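Local coordinates for protein putative sulfatase yidJ (Bacteroides fragilis, PDB 2QZU) that probably hydrolyses sulfate esters, as a metal-dependent arylsulfatase of the sulfatase family, at residues Arg39-Ile43 / Gly44-Lys48; Thr284-Asp287 / Glu288-Arg292. One frame throughout, in Å; residues are numbered along the deposited sequence.

Overall arrangement
Following the chain from its N terminus, strand 29-35 of the central mixed sheet runs into a long loop, where interaction 1 folds residues 39-48 back on themselves before helix 54-61. Interaction 2 comes much later, as successive turns of the long helix 267-299. The two neither nest nor cross: both are local, and they follow in series. Their centres are 15 Å apart and their nearest atoms about 7 Å, so they do not touch, yet they share neighbours. Arg39 and Ala42 reach helix 267-299 through Tyr279 and Ile283, while Thr53 meets both Gly44 and Asp287. The loop and the start of helix 54-61 are thus tied to the long helix.

Interaction 1. Residues Arg39-Ile43 / Gly44-Lys48; sequences RGDAI and GCIGK
One face of the Asp41 carboxylate is overlain by the extended side chain of Lys48, whose CD sits almost directly above Asp41 CG at 3.7 Å. The ammonium also comes from above the carboxylate plane, making a long salt bridge, Lys48 NZ to Asp41 OD1 at 3.6 Å. A water tilted only modestly out of that plane, hydrogen-bonded to Asp41 OD1 and Lys48 NZ, supplements it. OD1 has a second cationic partner in Arg335, and two nearby cations would favour the ionised form of Asp41. This is the compact loop after strand 29-35 of the sulfatase fold: a type I beta turn from Arg39 to Ala42, an inverse gamma turn centred on Ala42, then a short 3-10 turn. Ile46 N closes the last, bonding to Ile43 O at 3.1 Å. A second water bridges the backbone, donating to Asp41 O and Ile43 O while accepting from Lys48 N. The positive phi of Gly47 (65°) suits a residue without a side chain and lets the chain swing Lys48 back over Asp41. The branched Ile43 and Ile46 pack across each other, Ile46 CD1 lying 3.7 Å from Ile43 CB and 3.2 Å from Gly40 O, a tight fit. A chi1 of -62° puts Ile43 CG1 beside the backbone N and leaves CG2 on the side of the small Cys45, whose SG rests 3.5 Å from Ile43 CG2.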
ATOM      1  N   ARG A  39      15.127  -5.848 -13.417  1.00  4.18           N
ATOM      2  CA  ARG A  39      15.246  -5.840 -14.880  1.00  7.61           C
ATOM      3  C   ARG A  39      16.692  -5.828 -15.358  1.00  7.90           C
ATOM      4  O   ARG A  39      17.530  -5.103 -14.821  1.00  6.48           O
ATOM      5  CB  ARG A  39      14.525  -4.631 -15.482  1.00  9.30           C
ATOM      6  CG  ARG A  39      13.014  -4.732 -15.445  1.00  6.93           C
ATOM      7  CD  ARG A  39      12.348  -3.663 -16.309  1.00 10.14           C
ATOM      8  NE  ARG A  39      12.540  -2.302 -15.807  1.00  4.93           N
ATOM      9  CZ  ARG A  39      13.526  -1.489 -16.181  1.00  9.88           C
ATOM     10  NH1 ARG A  39      14.431  -1.888 -17.064  1.00  9.61           N
ATOM     11  NH2 ARG A  39      13.594  -0.263 -15.680  1.00  7.87           N
ATOM     12  N   GLY A  40      16.968  -6.615 -16.393  1.00  8.46           N
ATOM     13  CA  GLY A  40      18.315  -6.698 -16.931  1.00 10.71           C
ATOM     14  C   GLY A  40      18.937  -5.388 -17.392  1.00 10.47           C
ATOM     15  O   GLY A  40      20.130  -5.168 -17.187  1.00  9.90           O
ATOM     16  N   ASP A  41      18.155  -4.512 -18.017  1.00 10.00           N
ATOM     17  CA  ASP A  41      18.713  -3.248 -18.492  1.00  7.28           C
ATOM     18  C   ASP A  41      18.858  -2.180 -17.417  1.00  8.06           C
ATOM     19  O   ASP A  41      19.380  -1.101 -17.685  1.00  8.23           O
ATOM     20  CB  ASP A  41      17.885  -2.686 -19.656  1.00 11.44           C
ATOM     21  CG  ASP A  41      18.012  -3.522 -20.919  1.00 16.75           C
ATOM     22  OD1 ASP A  41      19.048  -4.202 -21.077  1.00 12.72           O
ATOM     23  OD2 ASP A  41      17.086  -3.487 -21.756  1.00 24.06           O
ATOM     24  N   ALA A  42      18.412  -2.480 -16.200  1.00  6.45           N
ATOM     25  CA  ALA A  42      18.508  -1.515 -15.111  1.00  8.74           C
ATOM     26  C   ALA A  42      19.852  -1.607 -14.395  1.00 12.62           C
ATOM     27  O   ALA A  42      19.913  -1.680 -13.170  1.00 11.74           O
ATOM     28  CB  ALA A  42      17.366  -1.723 -14.118  1.00 13.06           C
ATOM     29  N   ILE A  43      20.926  -1.623 -15.180  1.00 11.11           N
ATOM     30  CA  ILE A  43      22.285  -1.666 -14.652  1.00 16.12           C
ATOM     31  C   ILE A  43      22.976  -0.463 -15.283  1.00 16.47           C
ATOM     32  O   ILE A  43      22.928  -0.285 -16.502  1.00 19.08           O
ATOM     33  CB  ILE A  43      23.033  -2.956 -15.066  1.00 18.68           C
ATOM     34  CG1 ILE A  43      22.322  -4.185 -14.492  1.00 15.28           C
ATOM     35  CG2 ILE A  43      24.468  -2.911 -14.554  1.00 18.16           C
ATOM     36  CD1 ILE A  43      22.924  -5.509 -14.946  1.00 15.82           C
ATOM     37  N   GLY A  44      23.607   0.359 -14.454  1.00 14.54           N
ATOM     38  CA  GLY A  44      24.265   1.554 -14.950  1.00 11.08           C
ATOM     39  C   GLY A  44      25.260   1.386 -16.082  1.00 15.57           C
ATOM     40  O   GLY A  44      25.213   2.131 -17.066  1.00 16.92           O
ATOM     41  N   CYS A  45      26.157   0.412 -15.957  1.00 14.66           N
ATOM     42  CA  CYS A  45      27.176   0.196 -16.975  1.00 15.96           C
ATOM     43  C   CYS A  45      26.648  -0.232 -18.340  1.00 16.06           C
ATOM     44  O   CYS A  45      27.390  -0.203 -19.322  1.00 14.44           O
ATOM     45  CB  CYS A  45      28.222  -0.813 -16.478  1.00 12.35           C
ATOM     46  SG  CYS A  45      27.586  -2.450 -16.077  1.00 23.08           S
ATOM     47  N   ILE A  46      25.377  -0.625 -18.414  1.00 11.97           N
ATOM     48  CA  ILE A  46      24.792  -1.031 -19.687  1.00 14.57           C
ATOM     49  C   ILE A  46      24.455   0.216 -20.512  1.00 15.83           C
ATOM     50  O   ILE A  46      24.259   0.146 -21.725  1.00 16.78           O
ATOM     51  CB  ILE A  46      23.543  -1.917 -19.466  1.00 17.07           C
ATOM     52  CG1 ILE A  46      23.984  -3.253 -18.857  1.00 18.70           C
ATOM     53  CG2 ILE A  46      22.812  -2.156 -20.784  1.00 19.77           C
ATOM     54  CD1 ILE A  46      22.858  -4.229 -18.586  1.00 10.24           C
ATOM     55  N   GLY A  47      24.400   1.357 -19.828  1.00 12.30           N
ATOM     56  CA  GLY A  47      24.149   2.632 -20.482  1.00 16.10           C
ATOM     57  C   GLY A  47      22.818   2.898 -21.159  1.00 15.53           C
ATOM     58  O   GLY A  47      22.735   3.777 -22.018  1.00 19.88           O
ATOM     59  N   LYS A  48      21.779   2.162 -20.783  1.00 14.70           N
ATOM     60  CA  LYS A  48      20.460   2.357 -21.376  1.00 13.90           C
ATOM     61  C   LYS A  48      19.534   3.172 -20.476  1.00 17.87           C
ATOM     62  O   LYS A  48      18.631   3.851 -20.962  1.00 16.60           O
ATOM     63  CB  LYS A  48      19.804   1.009 -21.683  1.00 16.35           C
ATOM     64  CG  LYS A  48      20.510   0.199 -22.760  1.00 13.85           C
ATOM     65  CD  LYS A  48      19.771  -1.096 -23.050  1.00 29.84           C
ATOM     66  CE  LYS A  48      20.471  -1.902 -24.136  1.00 37.85           C
ATOM     67  NZ  LYS A  48      19.749  -3.171 -24.443  1.00 45.51           N
TER
HETATM   68  O   HOH W   1      21.155   0.796 -18.279  1.00  9.54           O
HETATM   69  O   HOH W   2      21.333  -5.081 -22.778  1.00 27.68           O

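Interaction 2. Residues Thr284-Asp287 / Glu288-Arg292; sequences TGVD and ENVGR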
ATOM      1  N   THR A 284      19.313   1.029  -6.417  1.00  6.06           N
ATOM      2  CA  THR A 284      20.517   1.656  -5.898  1.00  3.85           C
ATOM      3  C   THR A 284      20.778   1.192  -4.466  1.00  2.96           C
ATOM      4  O   THR A 284      21.925   0.978  -4.077  1.00  5.26           O
ATOM      5  CB  THR A 284      20.401   3.189  -5.970  1.00  4.16           C
ATOM      6  OG1 THR A 284      20.368   3.584  -7.347  1.00  7.97           O
ATOM      7  CG2 THR A 284      21.596   3.855  -5.296  1.00  4.79           C
ATOM      8  N   GLY A 285      19.709   1.008  -3.694  1.00  7.09           N
ATOM      9  CA  GLY A 285      19.855   0.537  -2.327  1.00  5.58           C
ATOM     10  C   GLY A 285      20.363  -0.895  -2.324  1.00  6.37           C
ATOM     11  O   GLY A 285      21.233  -1.263  -1.535  1.00  6.45           O
ATOM     12  N   VAL A 286      19.810  -1.716  -3.210  1.00  5.99           N
ATOM     13  CA  VAL A 286      20.242  -3.105  -3.310  1.00  3.33           C
ATOM     14  C   VAL A 286      21.723  -3.106  -3.691  1.00  6.51           C
ATOM     15  O   VAL A 286      22.523  -3.844  -3.116  1.00  5.89           O
ATOM     16  CB  VAL A 286      19.413  -3.870  -4.375  1.00 10.16           C
ATOM     17  CG1 VAL A 286      20.133  -5.142  -4.803  1.00  5.32           C
ATOM     18  CG2 VAL A 286      18.046  -4.232  -3.796  1.00  9.09           C
ATOM     19  N   ASP A 287      22.077  -2.253  -4.647  1.00  7.81           N
ATOM     20  CA  ASP A 287      23.451  -2.134  -5.127  1.00 10.46           C
ATOM     21  C   ASP A 287      24.431  -1.862  -3.987  1.00  7.87           C
ATOM     22  O   ASP A 287      25.480  -2.499  -3.889  1.00  6.35           O
ATOM     23  CB  ASP A 287      23.540  -1.004  -6.158  1.00  9.34           C
ATOM     24  CG  ASP A 287      24.932  -0.855  -6.747  1.00 10.33           C
ATOM     25  OD1 ASP A 287      25.302  -1.668  -7.622  1.00 10.45           O
ATOM     26  OD2 ASP A 287      25.655   0.075  -6.330  1.00 11.81           O
ATOM     27  N   GLU A 288      24.084  -0.918  -3.119  1.00  8.57           N
ATOM     28  CA  GLU A 288      24.955  -0.571  -2.003  1.00 10.91           C
ATOM     29  C   GLU A 288      25.181  -1.757  -1.073  1.00 11.42           C
ATOM     30  O   GLU A 288      26.290  -1.969  -0.580  1.00  8.20           O
ATOM     31  CB  GLU A 288      24.372   0.611  -1.221  1.00 12.04           C
ATOM     32  CG  GLU A 288      25.203   1.007  -0.008  1.00 20.59           C
ATOM     33  CD  GLU A 288      24.846   2.381   0.523  1.00 28.17           C
ATOM     34  OE1 GLU A 288      25.137   3.379  -0.168  1.00 31.53           O
ATOM     35  OE2 GLU A 288      24.273   2.464   1.628  1.00 31.02           O
ATOM     36  N   ASN A 289      24.137  -2.541  -0.837  1.00  7.04           N
ATOM     37  CA  ASN A 289      24.281  -3.690   0.039  1.00  7.62           C
ATOM     38  C   ASN A 289      25.048  -4.828  -0.629  1.00  9.23           C
ATOM     39  O   ASN A 289      25.715  -5.609   0.045  1.00  9.88           O
ATOM     40  CB  ASN A 289      22.906  -4.119   0.552  1.00  8.62           C
ATOM     41  CG  ASN A 289      22.397  -3.181   1.627  1.00  9.62           C
ATOM     42  OD1 ASN A 289      22.972  -3.111   2.715  1.00  6.93           O
ATOM     43  ND2 ASN A 289      21.343  -2.429   1.321  1.00  9.94           N
ATOM     44  N   VAL A 290      24.970  -4.913  -1.954  1.00  7.50           N
ATOM     45  CA  VAL A 290      25.735  -5.923  -2.675  1.00  9.75           C
ATOM     46  C   VAL A 290      27.199  -5.511  -2.495  1.00 11.89           C
ATOM     47  O   VAL A 290      28.080  -6.350  -2.310  1.00  8.81           O
ATOM     48  CB  VAL A 290      25.391  -5.944  -4.182  1.00  8.58           C
ATOM     49  CG1 VAL A 290      26.425  -6.770  -4.943  1.00 14.79           C
ATOM     50  CG2 VAL A 290      23.999  -6.539  -4.389  1.00 12.74           C
ATOM     51  N   GLY A 291      27.441  -4.204  -2.533  1.00  8.11           N
ATOM     52  CA  GLY A 291      28.787  -3.684  -2.357  1.00  9.09           C
ATOM     53  C   GLY A 291      29.364  -4.070  -1.005  1.00 10.27           C
ATOM     54  O   GLY A 291      30.558  -4.358  -0.886  1.00  7.67           O
ATOM     55  N   ARG A 292      28.518  -4.078   0.021  1.00  9.53           N
ATOM     56  CA  ARG A 292      28.952  -4.447   1.366  1.00  9.18           C
ATOM     57  C   ARG A 292      29.402  -5.909   1.401  1.00 11.81           C
ATOM     58  O   ARG A 292      30.401  -6.252   2.037  1.00  7.04           O
ATOM     59  CB  ARG A 292      27.812  -4.243   2.362  1.00  9.64           C
ATOM     60  CG  ARG A 292      27.371  -2.798   2.541  1.00 12.11           C
ATOM     61  CD  ARG A 292      26.178  -2.742   3.484  1.00 14.17           C
ATOM     62  NE  ARG A 292      26.490  -3.324   4.786  1.00 10.60           N
ATOM     63  CZ  ARG A 292      25.579  -3.782   5.642  1.00 11.79           C
ATOM     64  NH1 ARG A 292      24.289  -3.735   5.332  1.00 13.24           N
ATOM     65  NH2 ARG A 292      25.955  -4.276   6.814  1.00 13.29           N
TER
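Gly285 O is gripped twice by Asn289: by the backbone N at 3.2 Å, and by side-chain ND2 at 3.1 Å, the latter bond weak because its N-H points only loosely at the oxygen (129°). The first torsion of Asn289, with CG beside its own backbone N (chi1 -76°), folds the amide back along the helix and permits this double hold. The other end of the amide is used as well. Arg292 NH1 donates to Asn289 OD1 at 3.0 Å in a nearly straight bond, meeting the oxygen almost head-on to its carbonyl bond, with the oxygen at the guanidinium edge and in its plane. The amide is therefore held at both ends, and Asn suits the site because it can donate and accept at once. Arg292 also reaches helix 200-213, NH1 bonding to Glu202 O and NH2 to Ser206 OG. These side-chain bonds sit on the backbone i to i+4 ladder of helix 267-299, in which Asn289 N to Gly285 O is one rung, Val290 N to Val286 O at 2.9 Å another, and Gly291 N to Asp287 O a third of the same length. Compact, branched valines suit the packed side of the helix, Val286 against Met228 of the sheet and Val290 against Leu56: Val290 CG2 lies 3.3 Å from Val286 O and 4.1 Å from Val286 CG1. Buried Asp287, with CG anti to the backbone N (chi1 -178°), sends its carboxylate out from the helix, where OD2 and OD1 accept the backbone amides of His55 and Leu56 near the start of helix 54-61; these donors probably stabilise its negative charge. Partly exposed Glu288 extends instead to Tyr242, its OE2 bonded to the phenol OH, while its backbone N donates to Thr284 O at 3.0 Å.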